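Local coordinates for protein FACT-Spt16 (PDB 5CE6) that serves as the N-terminal, aminopeptidase-like domain of a FACT complex subunit, a histone chaperone that probably binds H3-H4 during transcription, at residues Ser38-Arg43 with Asp52-Ala57; Phe74-Gly79 with Ala193-Lys198; Ser386-Asn391 with Glu400-Asn405. One frame throughout, in Å; residues are numbered along the deposited sequence.

Interaction 1. Residues Ser38-Arg43 with Asp52-Ala57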
loop_
_atom_site.group_PDB
_atom_site.type_symbol
_atom_site.label_atom_id
_atom_site.label_comp_id
_atom_site.label_asym_id
_atom_site.label_seq_id
_atom_site.Cartn_x
_atom_site.Cartn_y
_atom_site.Cartn_z
ATOM N N SER A 38 4.365 -4.149 -23.418
ATOM C CA SER A 38 5.492 -3.306 -23.810
ATOM C C SER A 38 6.614 -3.346 -22.780
ATOM O O SER A 38 7.781 -3.548 -23.124
ATOM C CB SER A 38 5.030 -1.863 -24.009
ATOM O OG SER A 38 4.287 -1.740 -25.208
ATOM N N HIS A 39 6.243 -3.161 -21.517
ATOM C CA HIS A 39 7.203 -3.097 -20.416
ATOM C C HIS A 39 7.876 -4.453 -20.273
ATOM O O HIS A 39 9.099 -4.548 -20.107
ATOM C CB HIS A 39 6.485 -2.707 -19.125
ATOM C CG HIS A 39 7.401 -2.290 -18.019
ATOM N ND1 HIS A 39 8.092 -3.195 -17.242
ATOM C CD2 HIS A 39 7.725 -1.064 -17.543
ATOM C CE1 HIS A 39 8.809 -2.545 -16.342
ATOM N NE2 HIS A 39 8.606 -1.248 -16.505
ATOM N N TRP A 40 7.060 -5.503 -20.361
ATOM C CA TRP A 40 7.533 -6.875 -20.289
ATOM C C TRP A 40 8.596 -7.093 -21.360
ATOM O O TRP A 40 9.666 -7.634 -21.088
ATOM C CB TRP A 40 6.345 -7.823 -20.495
ATOM C CG TRP A 40 6.653 -9.276 -20.409
ATOM C CD1 TRP A 40 7.822 -9.857 -20.005
ATOM C CD2 TRP A 40 5.769 -10.351 -20.744
ATOM N NE1 TRP A 40 7.719 -11.230 -20.076
ATOM C CE2 TRP A 40 6.462 -11.557 -20.527
ATOM C CE3 TRP A 40 4.452 -10.407 -21.216
ATOM C CZ2 TRP A 40 5.886 -12.807 -20.752
ATOM C CZ3 TRP A 40 3.877 -11.650 -21.440
ATOM C CH2 TRP A 40 4.594 -12.831 -21.213
ATOM N N ASP A 41 8.311 -6.640 -22.574
ATOM C CA ASP A 41 9.230 -6.843 -23.684
ATOM C C ASP A 41 10.465 -5.957 -23.541
ATOM O O ASP A 41 11.589 -6.410 -23.758
ATOM C CB ASP A 41 8.538 -6.557 -25.013
ATOM C CG ASP A 41 9.370 -6.994 -26.208
ATOM O OD1 ASP A 41 9.910 -8.126 -26.182
ATOM O OD2 ASP A 41 9.489 -6.201 -27.168
ATOM N N ASP A 42 10.243 -4.700 -23.167
ATOM C CA ASP A 42 11.328 -3.728 -23.031
ATOM C C ASP A 42 12.351 -4.161 -21.987
ATOM O O ASP A 42 13.558 -4.003 -22.181
ATOM C CB ASP A 42 10.776 -2.349 -22.648
ATOM C CG ASP A 42 9.996 -1.692 -23.775
ATOM O OD1 ASP A 42 10.151 -2.119 -24.931
ATOM O OD2 ASP A 42 9.231 -0.739 -23.495
ATOM N N ARG A 43 11.859 -4.710 -20.880
ATOM C CA ARG A 43 12.705 -5.047 -19.742
ATOM C C ARG A 43 12.633 -6.529 -19.377
ATOM O O ARG A 43 12.654 -6.876 -18.197
ATOM C CB ARG A 43 12.304 -4.196 -18.535
ATOM C CG ARG A 43 12.290 -2.703 -18.821
ATOM C CD ARG A 43 13.704 -2.165 -18.969
ATOM N NE ARG A 43 14.428 -2.213 -17.703
ATOM C CZ ARG A 43 14.367 -1.262 -16.774
ATOM N NH1 ARG A 43 13.609 -0.191 -16.970
ATOM N NH2 ARG A 43 15.056 -1.383 -15.650
ATOM N N ASP A 52 9.138 -15.996 -20.656
ATOM C CA ASP A 52 8.440 -16.155 -21.922
ATOM C C ASP A 52 6.946 -16.084 -21.643
ATOM O O ASP A 52 6.146 -15.783 -22.526
ATOM C CB ASP A 52 8.757 -17.516 -22.550
ATOM C CG ASP A 52 10.242 -17.815 -22.595
ATOM O OD1 ASP A 52 10.942 -17.214 -23.437
ATOM O OD2 ASP A 52 10.700 -18.666 -21.802
ATOM N N ALA A 53 6.582 -16.387 -20.401
ATOM C CA ALA A 53 5.191 -16.359 -19.968
ATOM C C ALA A 53 5.123 -15.914 -18.510
ATOM O O ALA A 53 6.090 -16.089 -17.768
ATOM C CB ALA A 53 4.553 -17.733 -20.146
ATOM N N ILE A 54 3.997 -15.330 -18.096
ATOM C CA ILE A 54 3.839 -14.867 -16.717
ATOM C C ILE A 54 2.528 -15.375 -16.135
ATOM O O ILE A 54 1.469 -15.213 -16.748
ATOM C CB ILE A 54 3.856 -13.322 -16.636
ATOM C CG1 ILE A 54 5.218 -12.788 -17.095
ATOM C CG2 ILE A 54 3.529 -12.839 -15.218
ATOM C CD1 ILE A 54 5.229 -11.306 -17.369
ATOM N N ALA A 55 2.605 -16.002 -14.963
ATOM C CA ALA A 55 1.430 -16.581 -14.317
ATOM C C ALA A 55 1.096 -15.805 -13.060
ATOM O O ALA A 55 1.967 -15.591 -12.206
ATOM C CB ALA A 55 1.677 -18.052 -13.969
ATOM N N VAL A 56 -0.158 -15.376 -12.941
ATOM C CA VAL A 56 -0.617 -14.757 -11.701
ATOM C C VAL A 56 -1.840 -15.522 -11.219
ATOM O O VAL A 56 -2.612 -16.043 -12.030
ATOM C CB VAL A 56 -0.935 -13.242 -11.848
ATOM C CG1 VAL A 56 0.216 -12.513 -12.531
ATOM C CG2 VAL A 56 -2.232 -13.021 -12.612
ATOM N N ALA A 57 -2.008 -15.606 -9.904
ATOM C CA ALA A 57 -3.100 -16.399 -9.347
ATOM C C ALA A 57 -3.592 -15.809 -8.035
ATOM O O ALA A 57 -2.793 -15.384 -7.197
ATOM C CB ALA A 57 -2.662 -17.846 -9.155
#
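Trp40 of helix 26-42 and Ile54 of strand 53-58 reach for each other from opposite directions, and the indole makes every cross-contact between the two segments. With CG anti to the backbone N (chi1 -178°), the ring swings off the helix and lies against the strand. Beyond CB, the pyrrole end of the indole already lies under the Ile54 methyl: Trp40 CG is 3.9 Å from Ile54 CD1. The approach tightens at the ring fusion, where Trp40 CE2 comes within 3.4 Å of Ile54 CD1. This is a CH-pi contact, because Ile54 CD1 stands 3.5 Å from the centroid of the Trp40 five-membered ring and only 16° off its normal. NE1, on the same ring, gives its hydrogen to Ser51 O, just ahead of the strand segment. Further out the partner changes from side chain to backbone. Trp40 CZ2 meets Asp52 O obliquely at 3.5 Å, and Ala53 N sits at the ring's edge, 3.7 Å from Trp40 CZ2. At the far end Trp40 CH2 closes to 3.8 Å from Ala53 CA. Arg44 adds a cation-pi contact and Phe89 of strand 85-89 also packs on the indole. With an alanine here, Ile54 CD1 would probably face a gap and Ser51 O would lose its indole donor. No hydrogen bond joins the two segments themselves, so this buried seam between helix and sheet rests on dispersion, while the NE1 bond is likely to help fix how the indole is turned.

Interaction 2. Residues Phe74-Gly79 with Ala193-Lys198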
loop_
_atom_site.group_PDB
_atom_site.type_symbol
_atom_site.label_atom_id
_atom_site.label_comp_id
_atom_site.label_asym_id
_atom_site.label_seq_id
_atom_site.Cartn_x
_atom_site.Cartn_y
_atom_site.Cartn_z
ATOM N N PHE A 74 -5.010 -7.853 -11.288
ATOM C CA PHE A 74 -6.399 -7.983 -11.718
ATOM C C PHE A 74 -7.177 -6.675 -11.600
ATOM O O PHE A 74 -7.904 -6.314 -12.513
ATOM C CB PHE A 74 -7.127 -9.087 -10.948
ATOM C CG PHE A 74 -6.851 -10.468 -11.454
ATOM C CD1 PHE A 74 -7.546 -10.968 -12.551
ATOM C CD2 PHE A 74 -5.937 -11.283 -10.815
ATOM C CE1 PHE A 74 -7.310 -12.255 -13.017
ATOM C CE2 PHE A 74 -5.698 -12.578 -11.266
ATOM C CZ PHE A 74 -6.382 -13.064 -12.365
ATOM N N LEU A 75 -7.028 -5.975 -10.475
ATOM C CA LEU A 75 -7.682 -4.679 -10.294
ATOM C C LEU A 75 -7.189 -3.650 -11.309
ATOM O O LEU A 75 -7.973 -2.874 -11.869
ATOM C CB LEU A 75 -7.445 -4.168 -8.858
ATOM C CG LEU A 75 -8.255 -4.913 -7.794
ATOM C CD1 LEU A 75 -7.741 -4.594 -6.399
ATOM C CD2 LEU A 75 -9.720 -4.536 -7.897
ATOM N N TRP A 76 -5.881 -3.640 -11.542
ATOM C CA TRP A 76 -5.269 -2.691 -12.460
ATOM C C TRP A 76 -5.751 -2.941 -13.878
ATOM O O TRP A 76 -6.156 -2.018 -14.591
ATOM C CB TRP A 76 -3.746 -2.831 -12.381
ATOM C CG TRP A 76 -2.965 -1.838 -13.193
ATOM C CD1 TRP A 76 -2.794 -0.504 -12.926
ATOM C CD2 TRP A 76 -2.206 -2.112 -14.374
ATOM N NE1 TRP A 76 -1.993 0.068 -13.886
ATOM C CE2 TRP A 76 -1.611 -0.900 -14.782
ATOM C CE3 TRP A 76 -1.974 -3.268 -15.130
ATOM C CZ2 TRP A 76 -0.808 -0.811 -15.921
ATOM C CZ3 TRP A 76 -1.170 -3.182 -16.247
ATOM C CH2 TRP A 76 -0.601 -1.961 -16.639
ATOM N N LEU A 77 -5.738 -4.208 -14.278
ATOM C CA LEU A 77 -6.043 -4.574 -15.655
ATOM C C LEU A 77 -7.550 -4.553 -15.938
ATOM O O LEU A 77 -7.996 -4.029 -16.973
ATOM C CB LEU A 77 -5.464 -5.967 -15.948
ATOM C CG LEU A 77 -4.974 -6.344 -17.346
ATOM C CD1 LEU A 77 -4.015 -5.299 -17.902
ATOM C CD2 LEU A 77 -4.291 -7.703 -17.305
ATOM N N LEU A 78 -8.326 -5.112 -15.009
ATOM C CA LEU A 78 -9.740 -5.413 -15.247
ATOM C C LEU A 78 -10.705 -4.584 -14.399
ATOM O O LEU A 78 -11.899 -4.516 -14.696
ATOM C CB LEU A 78 -10.002 -6.903 -15.012
ATOM C CG LEU A 78 -9.280 -7.846 -15.981
ATOM C CD1 LEU A 78 -9.203 -9.262 -15.427
ATOM C CD2 LEU A 78 -9.969 -7.846 -17.329
ATOM N N GLY A 79 -10.192 -3.967 -13.341
ATOM C CA GLY A 79 -11.006 -3.099 -12.506
ATOM C C GLY A 79 -11.778 -3.837 -11.430
ATOM O O GLY A 79 -12.563 -3.227 -10.705
ATOM N N ALA A 193 7.645 -1.929 -11.024
ATOM C CA ALA A 193 7.979 -0.882 -11.985
ATOM C C ALA A 193 6.737 -0.472 -12.776
ATOM O O ALA A 193 6.491 0.709 -13.005
ATOM C CB ALA A 193 9.081 -1.359 -12.925
ATOM N N LEU A 194 5.955 -1.463 -13.192
ATOM C CA LEU A 194 4.743 -1.218 -13.954
ATOM C C LEU A 194 3.732 -0.362 -13.194
ATOM O O LEU A 194 3.120 0.545 -13.768
ATOM C CB LEU A 194 4.097 -2.555 -14.342
ATOM C CG LEU A 194 2.923 -2.495 -15.307
ATOM C CD1 LEU A 194 3.349 -1.905 -16.644
ATOM C CD2 LEU A 194 2.376 -3.901 -15.503
ATOM N N PHE A 195 3.561 -0.646 -11.905
ATOM C CA PHE A 195 2.571 0.064 -11.098
ATOM C C PHE A 195 3.124 1.384 -10.546
ATOM O O PHE A 195 2.366 2.184 -10.011
ATOM C CB PHE A 195 2.095 -0.774 -9.911
ATOM C CG PHE A 195 1.429 -2.078 -10.287
ATOM C CD1 PHE A 195 0.721 -2.208 -11.478
ATOM C CD2 PHE A 195 1.522 -3.174 -9.437
ATOM C CE1 PHE A 195 0.109 -3.422 -11.808
ATOM C CE2 PHE A 195 0.915 -4.392 -9.759
ATOM C CZ PHE A 195 0.210 -4.510 -10.950
ATOM N N ALA A 196 4.425 1.621 -10.708
ATOM C CA ALA A 196 5.107 2.725 -10.008
ATOM C C ALA A 196 4.634 4.131 -10.377
ATOM O O ALA A 196 4.439 4.978 -9.502
ATOM C CB ALA A 196 6.618 2.623 -10.188
ATOM N N ALA A 197 4.483 4.393 -11.669
ATOM C CA ALA A 197 4.036 5.710 -12.117
ATOM C C ALA A 197 2.547 5.681 -12.463
ATOM O O ALA A 197 2.124 4.983 -13.382
ATOM C CB ALA A 197 4.854 6.185 -13.311
ATOM N N LYS A 198 1.763 6.451 -11.716
ATOM C CA LYS A 198 0.310 6.459 -11.884
ATOM C C LYS A 198 -0.136 7.364 -13.031
ATOM O O LYS A 198 0.484 8.404 -13.308
ATOM C CB LYS A 198 -0.365 6.931 -10.590
ATOM C CG LYS A 198 -0.607 5.843 -9.539
ATOM C CD LYS A 198 0.670 5.401 -8.881
ATOM C CE LYS A 198 0.419 4.261 -7.881
ATOM N NZ LYS A 198 1.700 3.581 -7.605
#
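Trp76 on helix 69-78 receives Phe195 and Leu194 of helix 188-196 in an aromatic and apolar helix-to-helix contact, built round a T-shaped (edge-to-face) stack on the N-terminal side of this aminopeptidase-like fold. The aromatic part comes first. Phe195 presents its edge to the face of the indole, the planes at 62° and the Phe195 ring centroid 5.0 Å from that of the Trp76 five-membered ring. Phe195 CE1 does the touching: it lies 3.7 Å from Trp76 CD2, above the ring but offset toward its rim. Although the CB of Phe195 is not aimed at the other helix, its ring end comes nearer and makes the stack.

The aliphatic part is Leu194, which crosses the indole at about a right angle. A chi1 of -172° turns the Leu194 branch away from its own backbone N and out toward the indole; its CD2 methyl arrives obliquely at the six-membered ring, 3.7 Å from Trp76 CZ3, and Leu194 CG packs 3.8 Å from Trp76 CH2. Arg32 adds a cation-pi contact to the same indole and also hydrogen-bonds Trp76 O, tying in helix 26-42.

No hydrogen bond crosses between the two segments. The amine of Lys198 is shared between a salt bridge to Glu385 and a backbone carbonyl of 193-198: Lys198 NZ gives Phe195 O a 2.9 Å hydrogen bond, the nitrogen tilted 29° from the carbonyl plane.

Interaction 3. Residues Ser386-Asn391 with Glu400-Asn405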
loop_
_atom_site.group_PDB
_atom_site.type_symbol
_atom_site.label_atom_id
_atom_site.label_comp_id
_atom_site.label_asym_id
_atom_site.label_seq_id
_atom_site.Cartn_x
_atom_site.Cartn_y
_atom_site.Cartn_z
ATOM N N SER A 386 6.530 -2.504 -2.136
ATOM C CA SER A 386 7.814 -2.852 -1.533
ATOM C C SER A 386 9.039 -2.427 -2.345
ATOM O O SER A 386 10.080 -2.114 -1.766
ATOM C CB SER A 386 7.873 -4.348 -1.221
ATOM O OG SER A 386 6.889 -4.695 -0.263
ATOM N N GLY A 387 8.914 -2.407 -3.673
ATOM C CA GLY A 387 10.013 -1.995 -4.535
ATOM C C GLY A 387 10.355 -0.513 -4.444
ATOM O O GLY A 387 11.396 -0.062 -4.941
ATOM N N LEU A 388 9.485 0.257 -3.801
ATOM C CA LEU A 388 9.718 1.685 -3.630
ATOM C C LEU A 388 9.836 2.048 -2.156
ATOM O O LEU A 388 9.309 3.068 -1.722
ATOM C CB LEU A 388 8.588 2.500 -4.264
ATOM C CG LEU A 388 8.515 2.525 -5.790
ATOM C CD1 LEU A 388 7.363 3.415 -6.233
ATOM C CD2 LEU A 388 9.824 3.040 -6.366
ATOM N N ASN A 389 10.516 1.207 -1.383
ATOM C CA ASN A 389 10.756 1.521 0.021
ATOM C C ASN A 389 11.774 2.646 0.158
ATOM O O ASN A 389 12.885 2.568 -0.375
ATOM C CB ASN A 389 11.213 0.252 0.754
ATOM C CG ASN A 389 11.184 0.398 2.261
ATOM O OD1 ASN A 389 11.800 1.305 2.819
ATOM N ND2 ASN A 389 10.478 -0.512 2.934
ATOM N N ILE A 390 11.388 3.717 0.844
ATOM C CA ILE A 390 12.294 4.838 1.049
ATOM C C ILE A 390 13.243 4.475 2.177
ATOM O O ILE A 390 12.945 4.696 3.355
ATOM C CB ILE A 390 11.529 6.141 1.399
ATOM C CG1 ILE A 390 10.438 6.407 0.359
ATOM C CG2 ILE A 390 12.491 7.337 1.461
ATOM C CD1 ILE A 390 9.397 7.408 0.826
ATOM N N ASN A 391 14.381 3.890 1.814
ATOM C CA ASN A 391 15.396 3.532 2.800
ATOM C C ASN A 391 16.797 3.745 2.237
ATOM O O ASN A 391 16.950 4.027 1.055
ATOM C CB ASN A 391 15.185 2.096 3.319
ATOM C CG ASN A 391 15.396 1.029 2.246
ATOM O OD1 ASN A 391 16.462 0.932 1.645
ATOM N ND2 ASN A 391 14.387 0.195 2.042
ATOM N N GLU A 400 8.204 11.232 -12.035
ATOM C CA GLU A 400 6.881 11.836 -12.116
ATOM C C GLU A 400 5.790 10.764 -12.119
ATOM O O GLU A 400 5.901 9.742 -12.812
ATOM C CB GLU A 400 6.794 12.668 -13.401
ATOM C CG GLU A 400 5.425 13.217 -13.730
ATOM C CD GLU A 400 5.433 14.026 -15.018
ATOM O OE1 GLU A 400 6.531 14.302 -15.552
ATOM O OE2 GLU A 400 4.337 14.382 -15.493
ATOM N N GLY A 401 4.748 10.977 -11.320
ATOM C CA GLY A 401 3.644 10.038 -11.266
ATOM C C GLY A 401 3.737 9.019 -10.148
ATOM O O GLY A 401 2.770 8.314 -9.871
ATOM N N MET A 402 4.891 8.938 -9.488
ATOM C CA MET A 402 5.005 8.059 -8.327
ATOM C C MET A 402 4.226 8.669 -7.175
ATOM O O MET A 402 4.052 9.892 -7.103
ATOM C CB MET A 402 6.463 7.875 -7.912
ATOM C CG MET A 402 7.269 6.996 -8.846
ATOM S SD MET A 402 8.961 6.843 -8.248
ATOM C CE MET A 402 9.580 5.608 -9.390
ATOM N N VAL A 403 3.767 7.809 -6.272
ATOM C CA VAL A 403 2.977 8.242 -5.135
ATOM C C VAL A 403 3.563 7.562 -3.915
ATOM O O VAL A 403 3.819 6.354 -3.940
ATOM C CB VAL A 403 1.509 7.832 -5.292
ATOM C CG1 VAL A 403 0.711 8.300 -4.088
ATOM C CG2 VAL A 403 0.941 8.430 -6.563
ATOM N N PHE A 404 3.789 8.328 -2.849
ATOM C CA PHE A 404 4.438 7.774 -1.660
ATOM C C PHE A 404 3.630 7.967 -0.381
ATOM O O PHE A 404 3.016 9.017 -0.175
ATOM C CB PHE A 404 5.831 8.408 -1.445
ATOM C CG PHE A 404 6.846 8.010 -2.478
ATOM C CD1 PHE A 404 7.520 6.801 -2.378
ATOM C CD2 PHE A 404 7.115 8.845 -3.562
ATOM C CE1 PHE A 404 8.456 6.427 -3.338
ATOM C CE2 PHE A 404 8.051 8.478 -4.522
ATOM C CZ PHE A 404 8.720 7.272 -4.406
ATOM N N ASN A 405 3.642 6.931 0.460
ATOM C CA ASN A 405 3.264 7.041 1.864
ATOM C C ASN A 405 4.564 7.322 2.591
ATOM O O ASN A 405 5.360 6.412 2.804
ATOM C CB ASN A 405 2.640 5.701 2.333
ATOM C CG ASN A 405 2.402 5.641 3.845
ATOM O OD1 ASN A 405 2.297 6.671 4.511
ATOM N ND2 ASN A 405 2.291 4.423 4.381
#
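Phe404 pushes the CD1-CE1 edge of its ring between Leu388 and Ile390, two hydrophobic bumps on the loop that precedes its strand. Each carbon of that edge has its own partner. Phe404 CD1 comes within 3.8 Å of the Ile390 CD1 methyl, which approaches obliquely. Phe404 CE1 rests against the other bump, 4.0 Å from Leu388 CB, and the carbonyl of the same leucine lies at the ring's edge, close to its plane, with Leu388 O 3.8 Å from Phe404 CE1. The notch in the loop is therefore walled by the CG1-CD1 arm of Ile390 on one side and by CB and the carbonyl of Leu388 on the other.

The reverse fit is made by Leu388 and Met402. The Met402 chain runs fully extended beyond CG (chi2 -180°), carrying its terminal methyl to the far end of the leucine: Met402 CE is 4.0 Å from Leu388 CD2, and the two side chains cross at a slant. Leu388 thus sits against Met402 with its tip and against Phe404 with its base. Met402 and Phe404, two residues apart, both point at the loop, whereas Val403 between them points away. Within the loop, Asn391 ND2 makes a weak hydrogen bond to Asn389 OD1, which Ser374 OG also bonds. The interface itself is van der Waals contact between apolar, closely fitted surfaces, with no hydrogen bond between the segments.

The packing lies in the M24 peptidase-like, "pita-bread" part of the chain. Leu349 of helix 349-363 touches both Leu388 and Phe404, and Tyr353 of that helix meets Ile390. Ile433 and Ile435 of the adjoining antiparallel strand 424-435 also pack on Phe404, which is thus gripped by loop, helix and strand together.

Overall arrangement
All three contacts are buried, and none carries a hydrogen bond between its own segments. Interactions 1 and 2 belong together on the N-terminal side: Val56 packs on Phe74, and His39 touches both Ala193 and Leu194. There the work is aromatic, an indole each time, set against an aliphatic methyl in helix-to-sheet packing and against a phenyl edge and a leucine in helix-to-helix packing. Interaction 3, in the M24-like part, buries more surface, and sets aliphatic side chains of a loop against a phenyl and a methionine. Interaction 2 reaches it through 193-198: Lys198 N lies 2.8 Å from Gly401 O, a probable hydrogen bond. Interactions 1 and 3 do not touch, their nearest atoms about 10 Å apart.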